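Local coordinates for protein LbaCas13a H328A (C2c2) (Lachnospiraceae bacterium NK4A179, PDB 5WLH) that binds a CRISPR guide RNA, here as pre-crRNA, and probably acts, as a Cas13a-family enzyme, as an RNA-guided nuclease that cleaves RNA at adenosines, at residues Leu564-Leu572 with Ile977-Phe985; Ala918-Lys929 with Ile960-Val971. One frame throughout, in Å; residues are numbered along the deposited sequence.

Contact 1: Leu564-Leu572 with Ile977-Phe985; sequences LQYFGGHSL and ISSEISDYF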
loop_
_atom_site.group_PDB
_atom_site.type_symbol
_atom_site.label_atom_id
_atom_site.label_comp_id
_atom_site.label_asym_id
_atom_site.label_seq_id
_atom_site.Cartn_x
_atom_site.Cartn_y
_atom_site.Cartn_z
ATOM N N LEU A 564 11.225 30.391 -11.251
ATOM C CA LEU A 564 12.498 30.172 -10.589
ATOM C C LEU A 564 12.373 30.090 -9.068
ATOM O O LEU A 564 13.351 29.719 -8.411
ATOM C CB LEU A 564 13.492 31.266 -11.006
ATOM C CG LEU A 564 13.943 31.216 -12.475
ATOM C CD1 LEU A 564 14.870 32.393 -12.842
ATOM C CD2 LEU A 564 14.644 29.899 -12.734
ATOM N N GLN A 565 11.209 30.414 -8.490
ATOM C CA GLN A 565 10.996 30.116 -7.072
ATOM C C GLN A 565 11.197 28.630 -6.794
ATOM O O GLN A 565 11.675 28.245 -5.720
ATOM C CB GLN A 565 9.584 30.527 -6.646
ATOM C CG GLN A 565 9.336 32.018 -6.580
ATOM C CD GLN A 565 7.887 32.360 -6.275
ATOM O OE1 GLN A 565 7.207 31.637 -5.560
ATOM N NE2 GLN A 565 7.417 33.484 -6.808
ATOM N N TYR A 566 10.817 27.781 -7.749
ATOM C CA TYR A 566 10.961 26.335 -7.634
ATOM C C TYR A 566 12.363 25.856 -7.955
ATOM O O TYR A 566 12.673 24.679 -7.720
ATOM C CB TYR A 566 9.944 25.663 -8.543
ATOM C CG TYR A 566 8.562 25.949 -8.067
ATOM C CD1 TYR A 566 7.991 25.171 -7.074
ATOM C CD2 TYR A 566 7.844 27.039 -8.550
ATOM C CE1 TYR A 566 6.741 25.444 -6.585
ATOM C CE2 TYR A 566 6.579 27.312 -8.070
ATOM C CZ TYR A 566 6.036 26.514 -7.081
ATOM O OH TYR A 566 4.780 26.770 -6.587
ATOM N N PHE A 567 13.209 26.739 -8.478
ATOM C CA PHE A 567 14.628 26.478 -8.660
ATOM C C PHE A 567 15.450 27.302 -7.673
ATOM O O PHE A 567 16.559 27.743 -7.983
ATOM C CB PHE A 567 15.042 26.754 -10.106
ATOM C CG PHE A 567 14.418 25.807 -11.113
ATOM C CD1 PHE A 567 15.044 24.615 -11.442
ATOM C CD2 PHE A 567 13.218 26.114 -11.725
ATOM C CE1 PHE A 567 14.477 23.744 -12.363
ATOM C CE2 PHE A 567 12.638 25.247 -12.645
ATOM C CZ PHE A 567 13.274 24.061 -12.967
ATOM N N GLY A 568 14.881 27.545 -6.494
ATOM C CA GLY A 568 15.596 28.132 -5.379
ATOM C C GLY A 568 15.579 29.646 -5.324
ATOM O O GLY A 568 16.218 30.216 -4.433
ATOM N N GLY A 569 14.873 30.303 -6.231
ATOM C CA GLY A 569 14.776 31.756 -6.256
ATOM C C GLY A 569 15.549 32.357 -7.420
ATOM O O GLY A 569 16.684 31.961 -7.716
ATOM N N HIS A 570 14.934 33.345 -8.080
ATOM C CA HIS A 570 15.553 33.906 -9.276
ATOM C C HIS A 570 16.884 34.581 -8.972
ATOM O O HIS A 570 17.712 34.733 -9.882
ATOM C CB HIS A 570 14.585 34.871 -9.974
ATOM C CG HIS A 570 14.388 36.174 -9.265
ATOM N ND1 HIS A 570 13.293 36.427 -8.466
ATOM C CD2 HIS A 570 15.119 37.315 -9.276
ATOM C CE1 HIS A 570 13.370 37.661 -7.996
ATOM N NE2 HIS A 570 14.467 38.221 -8.475
ATOM N N SER A 571 17.130 34.943 -7.710
ATOM C CA SER A 571 18.407 35.543 -7.341
ATOM C C SER A 571 19.578 34.600 -7.567
ATOM O O SER A 571 20.715 35.062 -7.682
ATOM C CB SER A 571 18.381 35.995 -5.880
ATOM O OG SER A 571 18.554 34.899 -4.998
ATOM N N LEU A 572 19.332 33.296 -7.640
ATOM C CA LEU A 572 20.392 32.334 -7.902
ATOM C C LEU A 572 20.678 32.159 -9.386
ATOM O O LEU A 572 21.588 31.401 -9.741
ATOM C CB LEU A 572 20.034 30.975 -7.290
ATOM C CG LEU A 572 19.682 30.963 -5.802
ATOM C CD1 LEU A 572 19.106 29.619 -5.438
ATOM C CD2 LEU A 572 20.923 31.264 -4.966
ATOM N N ILE A 977 15.607 27.024 0.893
ATOM C CA ILE A 977 14.871 28.255 0.660
ATOM C C ILE A 977 15.858 29.406 0.524
ATOM O O ILE A 977 16.861 29.475 1.248
ATOM C CB ILE A 977 13.872 28.493 1.807
ATOM C CG1 ILE A 977 12.904 27.318 1.896
ATOM C CG2 ILE A 977 13.073 29.767 1.581
ATOM C CD1 ILE A 977 12.178 27.056 0.597
ATOM N N SER A 978 15.576 30.307 -0.414
ATOM C CA SER A 978 16.391 31.500 -0.593
ATOM C C SER A 978 16.377 32.349 0.682
ATOM O O SER A 978 15.474 32.257 1.512
ATOM C CB SER A 978 15.874 32.306 -1.785
ATOM O OG SER A 978 16.582 33.523 -1.939
ATOM N N SER A 979 17.405 33.170 0.850
ATOM C CA SER A 979 17.371 34.128 1.950
ATOM C C SER A 979 16.787 35.463 1.522
ATOM O O SER A 979 16.670 36.372 2.349
ATOM C CB SER A 979 18.771 34.335 2.534
ATOM O OG SER A 979 19.718 34.549 1.511
ATOM N N GLU A 980 16.420 35.597 0.251
ATOM C CA GLU A 980 15.884 36.834 -0.301
ATOM C C GLU A 980 14.364 36.739 -0.337
ATOM O O GLU A 980 13.801 35.936 -1.091
ATOM C CB GLU A 980 16.447 37.083 -1.699
ATOM C CG GLU A 980 17.964 37.172 -1.768
ATOM C CD GLU A 980 18.520 38.321 -0.944
ATOM O OE1 GLU A 980 17.797 39.326 -0.760
ATOM O OE2 GLU A 980 19.678 38.219 -0.485
ATOM N N ILE A 981 13.698 37.566 0.477
ATOM C CA ILE A 981 12.241 37.659 0.418
ATOM C C ILE A 981 11.785 37.945 -1.007
ATOM O O ILE A 981 10.764 37.416 -1.464
ATOM C CB ILE A 981 11.728 38.736 1.393
ATOM C CG1 ILE A 981 11.983 38.323 2.843
ATOM C CG2 ILE A 981 10.246 39.005 1.167
ATOM C CD1 ILE A 981 11.893 39.478 3.839
ATOM N N SER A 982 12.545 38.775 -1.734
ATOM C CA SER A 982 12.172 39.190 -3.084
ATOM C C SER A 982 12.204 38.044 -4.081
ATOM O O SER A 982 11.707 38.202 -5.202
ATOM C CB SER A 982 13.096 40.304 -3.575
ATOM O OG SER A 982 14.454 39.913 -3.488
ATOM N N ASP A 983 12.800 36.909 -3.717
ATOM C CA ASP A 983 12.686 35.734 -4.568
ATOM C C ASP A 983 11.277 35.165 -4.554
ATOM O O ASP A 983 10.898 34.456 -5.494
ATOM C CB ASP A 983 13.695 34.667 -4.145
ATOM C CG ASP A 983 15.062 34.893 -4.755
ATOM O OD1 ASP A 983 15.150 35.679 -5.721
ATOM O OD2 ASP A 983 16.041 34.268 -4.296
ATOM N N TYR A 984 10.495 35.465 -3.520
ATOM C CA TYR A 984 9.172 34.884 -3.356
ATOM C C TYR A 984 8.051 35.905 -3.343
ATOM O O TYR A 984 6.909 35.546 -3.651
ATOM C CB TYR A 984 9.118 34.057 -2.062
ATOM C CG TYR A 984 10.190 32.991 -2.033
ATOM C CD1 TYR A 984 10.097 31.863 -2.844
ATOM C CD2 TYR A 984 11.301 33.122 -1.218
ATOM C CE1 TYR A 984 11.088 30.893 -2.834
ATOM C CE2 TYR A 984 12.296 32.165 -1.201
ATOM C CZ TYR A 984 12.179 31.046 -2.006
ATOM O OH TYR A 984 13.170 30.104 -1.988
ATOM N N PHE A 985 8.338 37.161 -3.017
ATOM C CA PHE A 985 7.312 38.188 -2.971
ATOM C C PHE A 985 7.888 39.485 -3.528
ATOM O O PHE A 985 9.101 39.713 -3.497
ATOM C CB PHE A 985 6.786 38.385 -1.541
ATOM C CG PHE A 985 6.190 37.136 -0.925
ATOM C CD1 PHE A 985 6.985 36.233 -0.231
ATOM C CD2 PHE A 985 4.834 36.877 -1.021
ATOM C CE1 PHE A 985 6.438 35.091 0.337
ATOM C CE2 PHE A 985 4.282 35.735 -0.450
ATOM C CZ PHE A 985 5.082 34.847 0.228
HETATM O O HOH W 1 12.757 27.905 -3.360
HETATM O O HOH W 2 12.197 33.901 -7.710
#
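Gly569 and Asp983 bring two irregular loops to their closest backbone approach, with CA of Gly569 4.8 Å from CA of Asp983, while Gln565 and Tyr984 make a second, wider meeting point. At Gly569 a CB would collide with OD2 of Asp983, so the missing side chain is what lets the carboxylate lie against the main chain. That carboxylate organises the contact. Its OD1 accepts from Ser571 N at 2.9 Å, and its OD2 receives Ser571 OG at 2.7 Å on the syn lone pair. Ser571 can grip both oxygens because OG lies between its own N and carbonyl carbon (chi1 78°), turned to the same side as the amide. Ser978 OG adds a second bond to OD2, from the anti side and 24° out of the carboxylate plane.

Two local motifs prepare these partners. A Schellman motif with Gly568 as C-prime residue ends helix 559-564 and turns the chain into the short 3-10 segment that starts at His570. In the other loop an ST turn, Glu980 N to Ser978 OG, holds the hydroxyl that meets the aspartate. OD1 of Asp983 also sits over the centre of one face of the His570 ring, 3.4 Å above its plane, and at the ring edge CE1 is 3.3 Å from Ser982 O. One water joins His570 N and ND1 to Asp983 O; another links Gln565 O to Tyr984 OH, which also accepts a nearly straight bond from Ser978 N. Gln565 slides past Tyr984 in the opposite direction, its amide steeply inclined to the ring and its CG 3.1 Å from Asp983 O, while its OE1 reaches out to Gln516.

Contact 2: Ala918-Lys929 with Ile960-Val971; sequences ANHMLGFLHSYK and ITDVDAVIDLSV. With nucleotides of chain B.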
loop_
_atom_site.group_PDB
_atom_site.type_symbol
_atom_site.label_atom_id
_atom_site.label_comp_id
_atom_site.label_asym_id
_atom_site.label_seq_id
_atom_site.Cartn_x
_atom_site.Cartn_y
_atom_site.Cartn_z
ATOM N N ALA A 918 9.865 14.649 -2.395
ATOM C CA ALA A 918 11.057 14.192 -3.102
ATOM C C ALA A 918 11.759 13.106 -2.298
ATOM O O ALA A 918 12.256 12.122 -2.865
ATOM C CB ALA A 918 12.007 15.370 -3.365
ATOM N N ASN A 919 11.796 13.268 -0.971
ATOM C CA ASN A 919 12.386 12.240 -0.120
ATOM C C ASN A 919 11.633 10.927 -0.257
ATOM O O ASN A 919 12.243 9.851 -0.339
ATOM C CB ASN A 919 12.384 12.709 1.345
ATOM C CG ASN A 919 12.918 11.644 2.301
ATOM O OD1 ASN A 919 14.111 11.396 2.333
ATOM N ND2 ASN A 919 12.026 11.018 3.088
ATOM N N HIS A 920 10.305 10.995 -0.252
ATOM C CA HIS A 920 9.498 9.792 -0.460
ATOM C C HIS A 920 9.773 9.165 -1.826
ATOM O O HIS A 920 9.894 7.939 -1.945
ATOM C CB HIS A 920 8.009 10.126 -0.355
ATOM C CG HIS A 920 7.510 10.346 1.038
ATOM N ND1 HIS A 920 7.949 9.611 2.118
ATOM C CD2 HIS A 920 6.565 11.192 1.519
ATOM C CE1 HIS A 920 7.321 10.012 3.208
ATOM N NE2 HIS A 920 6.472 10.968 2.872
ATOM N N MET A 921 9.838 9.989 -2.875
ATOM C CA MET A 921 10.160 9.478 -4.202
ATOM C C MET A 921 11.506 8.773 -4.203
ATOM O O MET A 921 11.639 7.680 -4.749
ATOM C CB MET A 921 10.159 10.617 -5.227
ATOM C CG MET A 921 10.352 10.162 -6.662
ATOM S SD MET A 921 10.309 11.640 -7.712
ATOM C CE MET A 921 9.855 10.944 -9.297
ATOM N N LEU A 922 12.507 9.365 -3.552
ATOM C CA LEU A 922 13.801 8.708 -3.451
ATOM C C LEU A 922 13.681 7.377 -2.721
ATOM O O LEU A 922 14.297 6.380 -3.127
ATOM C CB LEU A 922 14.786 9.632 -2.737
ATOM C CG LEU A 922 16.249 9.225 -2.747
ATOM C CD1 LEU A 922 16.706 8.867 -4.173
ATOM C CD2 LEU A 922 17.064 10.383 -2.173
ATOM N N GLY A 923 12.884 7.339 -1.656
ATOM C CA GLY A 923 12.688 6.099 -0.925
ATOM C C GLY A 923 12.035 5.019 -1.775
ATOM O O GLY A 923 12.375 3.844 -1.667
ATOM N N PHE A 924 11.094 5.409 -2.645
ATOM C CA PHE A 924 10.459 4.434 -3.525
ATOM C C PHE A 924 11.458 3.885 -4.539
ATOM O O PHE A 924 11.416 2.703 -4.898
ATOM C CB PHE A 924 9.274 5.080 -4.243
ATOM C CG PHE A 924 8.028 5.172 -3.390
ATOM C CD1 PHE A 924 7.570 4.064 -2.710
ATOM C CD2 PHE A 924 7.325 6.369 -3.282
ATOM C CE1 PHE A 924 6.417 4.152 -1.906
ATOM C CE2 PHE A 924 6.178 6.451 -2.495
ATOM C CZ PHE A 924 5.729 5.342 -1.829
ATOM N N LEU A 925 12.339 4.742 -5.039
ATOM C CA LEU A 925 13.392 4.262 -5.922
ATOM C C LEU A 925 14.260 3.241 -5.206
ATOM O O LEU A 925 14.587 2.188 -5.765
ATOM C CB LEU A 925 14.235 5.425 -6.415
ATOM C CG LEU A 925 15.326 4.977 -7.388
ATOM C CD1 LEU A 925 14.676 4.614 -8.708
ATOM C CD2 LEU A 925 16.354 6.105 -7.579
ATOM N N HIS A 926 14.663 3.552 -3.968
ATOM C CA HIS A 926 15.467 2.608 -3.197
ATOM C C HIS A 926 14.749 1.286 -3.000
ATOM O O HIS A 926 15.367 0.211 -3.090
ATOM C CB HIS A 926 15.786 3.184 -1.833
ATOM C CG HIS A 926 16.609 4.422 -1.885
ATOM N ND1 HIS A 926 16.691 5.290 -0.819
ATOM C CD2 HIS A 926 17.386 4.943 -2.864
ATOM C CE1 HIS A 926 17.487 6.295 -1.138
ATOM N NE2 HIS A 926 17.921 6.110 -2.369
ATOM N N SER A 927 13.460 1.352 -2.664
ATOM C CA SER A 927 12.686 0.141 -2.424
ATOM C C SER A 927 12.573 -0.677 -3.699
ATOM O O SER A 927 12.672 -1.910 -3.670
ATOM C CB SER A 927 11.298 0.506 -1.879
ATOM O OG SER A 927 11.405 1.046 -0.569
ATOM N N TYR A 928 12.379 -0.001 -4.833
ATOM C CA TYR A 928 12.376 -0.691 -6.119
ATOM C C TYR A 928 13.690 -1.432 -6.347
ATOM O O TYR A 928 13.702 -2.614 -6.719
ATOM C CB TYR A 928 12.128 0.327 -7.237
ATOM C CG TYR A 928 12.353 -0.251 -8.611
ATOM C CD1 TYR A 928 11.360 -1.006 -9.222
ATOM C CD2 TYR A 928 13.539 -0.049 -9.293
ATOM C CE1 TYR A 928 11.552 -1.561 -10.445
ATOM C CE2 TYR A 928 13.741 -0.599 -10.554
ATOM C CZ TYR A 928 12.724 -1.341 -11.123
ATOM O OH TYR A 928 12.856 -1.908 -12.362
ATOM N N LYS A 929 14.816 -0.738 -6.160
ATOM C CA LYS A 929 16.100 -1.351 -6.486
ATOM C C LYS A 929 16.359 -2.572 -5.608
ATOM O O LYS A 929 16.820 -3.613 -6.095
ATOM C CB LYS A 929 17.216 -0.328 -6.328
ATOM C CG LYS A 929 18.591 -0.857 -6.761
ATOM C CD LYS A 929 19.662 0.215 -6.587
ATOM C CE LYS A 929 21.013 -0.282 -7.117
ATOM N NZ LYS A 929 21.975 0.831 -7.337
ATOM N N ILE A 960 20.033 3.546 -12.499
ATOM C CA ILE A 960 19.346 3.902 -11.260
ATOM C C ILE A 960 20.220 4.796 -10.393
ATOM O O ILE A 960 19.716 5.700 -9.712
ATOM C CB ILE A 960 18.909 2.638 -10.506
ATOM C CG1 ILE A 960 17.755 1.966 -11.252
ATOM C CG2 ILE A 960 18.484 2.993 -9.049
ATOM C CD1 ILE A 960 17.517 0.524 -10.842
ATOM N N THR A 961 21.542 4.567 -10.401
ATOM C CA THR A 961 22.449 5.418 -9.626
ATOM C C THR A 961 22.375 6.873 -10.082
ATOM O O THR A 961 22.483 7.788 -9.265
ATOM C CB THR A 961 23.887 4.888 -9.714
ATOM O OG1 THR A 961 23.926 3.542 -9.222
ATOM C CG2 THR A 961 24.845 5.740 -8.870
ATOM N N ASP A 962 22.183 7.111 -11.388
ATOM C CA ASP A 962 22.011 8.479 -11.863
ATOM C C ASP A 962 20.661 9.041 -11.452
ATOM O O ASP A 962 20.568 10.207 -11.053
ATOM C CB ASP A 962 22.146 8.553 -13.381
ATOM C CG ASP A 962 23.570 8.342 -13.845
ATOM O OD1 ASP A 962 24.498 8.447 -13.006
ATOM O OD2 ASP A 962 23.748 8.071 -15.042
ATOM N N VAL A 963 19.603 8.238 -11.576
ATOM C CA VAL A 963 18.284 8.692 -11.153
ATOM C C VAL A 963 18.319 9.064 -9.692
ATOM O O VAL A 963 17.783 10.098 -9.279
ATOM C CB VAL A 963 17.224 7.614 -11.415
ATOM C CG1 VAL A 963 15.854 8.133 -10.957
ATOM C CG2 VAL A 963 17.193 7.290 -12.897
ATOM N N ASP A 964 18.936 8.194 -8.888
ATOM C CA ASP A 964 19.096 8.433 -7.466
ATOM C C ASP A 964 19.758 9.775 -7.207
ATOM O O ASP A 964 19.237 10.599 -6.447
ATOM C CB ASP A 964 19.891 7.289 -6.847
ATOM C CG ASP A 964 19.858 7.311 -5.331
ATOM O OD1 ASP A 964 20.507 8.201 -4.734
ATOM O OD2 ASP A 964 19.164 6.458 -4.726
ATOM N N ALA A 965 20.899 10.026 -7.861
ATOM C CA ALA A 965 21.625 11.268 -7.629
ATOM C C ALA A 965 20.790 12.469 -8.030
ATOM O O ALA A 965 20.839 13.513 -7.376
ATOM C CB ALA A 965 22.938 11.250 -8.411
ATOM N N VAL A 966 20.020 12.343 -9.111
ATOM C CA VAL A 966 19.189 13.456 -9.551
ATOM C C VAL A 966 18.105 13.745 -8.527
ATOM O O VAL A 966 17.884 14.899 -8.139
ATOM C CB VAL A 966 18.578 13.156 -10.925
ATOM C CG1 VAL A 966 17.511 14.158 -11.216
ATOM C CG2 VAL A 966 19.670 13.193 -12.014
ATOM N N ILE A 967 17.382 12.705 -8.106
ATOM C CA ILE A 967 16.321 12.931 -7.129
ATOM C C ILE A 967 16.905 13.474 -5.838
ATOM O O ILE A 967 16.345 14.387 -5.227
ATOM C CB ILE A 967 15.520 11.647 -6.875
ATOM C CG1 ILE A 967 14.895 11.133 -8.166
ATOM C CG2 ILE A 967 14.404 11.935 -5.845
ATOM C CD1 ILE A 967 14.048 9.878 -7.954
ATOM N N ASP A 968 18.037 12.910 -5.401
ATOM C CA ASP A 968 18.702 13.379 -4.190
ATOM C C ASP A 968 19.059 14.856 -4.299
ATOM O O ASP A 968 18.918 15.613 -3.323
ATOM C CB ASP A 968 19.945 12.531 -3.927
ATOM C CG ASP A 968 20.777 13.057 -2.767
ATOM O OD1 ASP A 968 20.481 12.699 -1.613
ATOM O OD2 ASP A 968 21.723 13.841 -3.016
ATOM N N LEU A 969 19.499 15.289 -5.486
ATOM C CA LEU A 969 19.753 16.710 -5.705
ATOM C C LEU A 969 18.482 17.513 -5.480
ATOM O O LEU A 969 18.504 18.544 -4.801
ATOM C CB LEU A 969 20.324 16.938 -7.112
ATOM C CG LEU A 969 20.433 18.399 -7.560
ATOM C CD1 LEU A 969 21.733 18.667 -8.328
ATOM C CD2 LEU A 969 19.220 18.815 -8.411
ATOM N N SER A 970 17.344 17.008 -5.973
ATOM C CA SER A 970 16.071 17.678 -5.742
ATOM C C SER A 970 15.695 17.696 -4.263
ATOM O O SER A 970 15.251 18.728 -3.745
ATOM C CB SER A 970 14.973 17.004 -6.571
ATOM O OG SER A 970 15.130 17.334 -7.931
ATOM N N VAL A 971 15.858 16.570 -3.562
ATOM C CA VAL A 971 15.533 16.551 -2.133
ATOM C C VAL A 971 16.231 17.706 -1.429
ATOM O O VAL A 971 15.617 18.484 -0.691
ATOM C CB VAL A 971 15.930 15.205 -1.498
ATOM C CG1 VAL A 971 15.773 15.264 0.035
ATOM C CG2 VAL A 971 15.107 14.067 -2.064
ATOM P P U B 35 17.468 12.810 4.840
ATOM O OP1 U B 35 17.307 11.743 3.827
ATOM O OP2 U B 35 18.868 13.265 5.027
ATOM O "O5'" U B 35 16.561 14.061 4.500
ATOM C "C5'" U B 35 16.942 15.006 3.525
ATOM C "C4'" U B 35 15.946 16.128 3.511
ATOM O "O4'" U B 35 14.646 15.618 3.136
ATOM C "C3'" U B 35 15.710 16.771 4.864
ATOM O "O3'" U B 35 16.711 17.720 5.149
ATOM C "C2'" U B 35 14.318 17.370 4.717
ATOM O "O2'" U B 35 14.380 18.631 4.075
ATOM C "C1'" U B 35 13.635 16.359 3.779
ATOM N N1 U B 35 12.774 15.424 4.534
ATOM C C2 U B 35 11.510 15.883 4.831
ATOM O O2 U B 35 11.097 16.970 4.473
ATOM N N3 U B 35 10.739 15.013 5.544
ATOM C C4 U B 35 11.105 13.767 6.005
ATOM O O4 U B 35 10.280 13.125 6.657
ATOM C C5 U B 35 12.433 13.363 5.670
ATOM C C6 U B 35 13.210 14.187 4.957
HETATM O O HOH W 3 20.255 7.916 -2.216
#
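Leu922 and Ile967 sit at the middle of a buried antiparallel helix pair, in which helix 915-941 packs on helix 960-974 in the interior of the RNA-bound protein. The segment axes approach to 8.8 Å and cross at -160°. Leu922 is a knob in a hole formed by Asp964, Ile967, Asp968 and Val971: its CB touches Ile967 CG2, CD1 rests on the Asp964 carboxylate and CD2 lies on Asp968. One turn on, Leu925 pushes CD2 between Ile960, Val963 and Asp964, 3.6 Å from Asp964 N. At the far end Ala918 CB meets Val971 CG2 at 3.6 Å.

Polar groups flank this apolar seam. His926 NE2 makes a weak, bent bond of 2.7 Å to Asp964 OD2, with ring and carboxylate nearly coplanar. A water links the same NE2 to Asp964 OD1, and Leu922 O sits over the centre of one ring face.

The Ala918 end also borders the guide. Val971 CG1 lies 3.3 Å from O4' of U35 of chain B, and Asn919, its CG swung opposite the backbone N (chi1 177°), sets ND2 3.5 Å from C5 of that uracil. An alanine here would remove the amide from C5 and C6, and the base would probably lose part of its packing and be freer to shift.

Glu670 pairs with both Lys929 and Thr961 at the opposite end. Around the pair, Trp906 of helix 901-911 touches Met921 and Val963, helix 486-517 packs on Met921 through Tyr505, helix 891-898 covers Ala965 and Val966, and strand 958-959 leads directly into helix 960-974.

Depth in the fold separates the two contacts. Contact 2 is a buried contact, its centre about 19 Å from the centre of the chain, and rests mainly on aliphatic side chains interlocked along two regular helices. Contact 1, with its centre about 36 Å out and only partly buried, joins two loops through a carboxylate, serine hydroxyls, glycines and waters. Along the sequence contact 2 falls between the two halves of contact 1, and helix 960-974, which supplies one side of contact 2, runs on into the loop that supplies 977-985. The centres lie 24 Å apart and the contacts do not touch, yet both are near RNA: contact 2 meets it directly, and the nearest atom of contact 1 is about 5 Å from it.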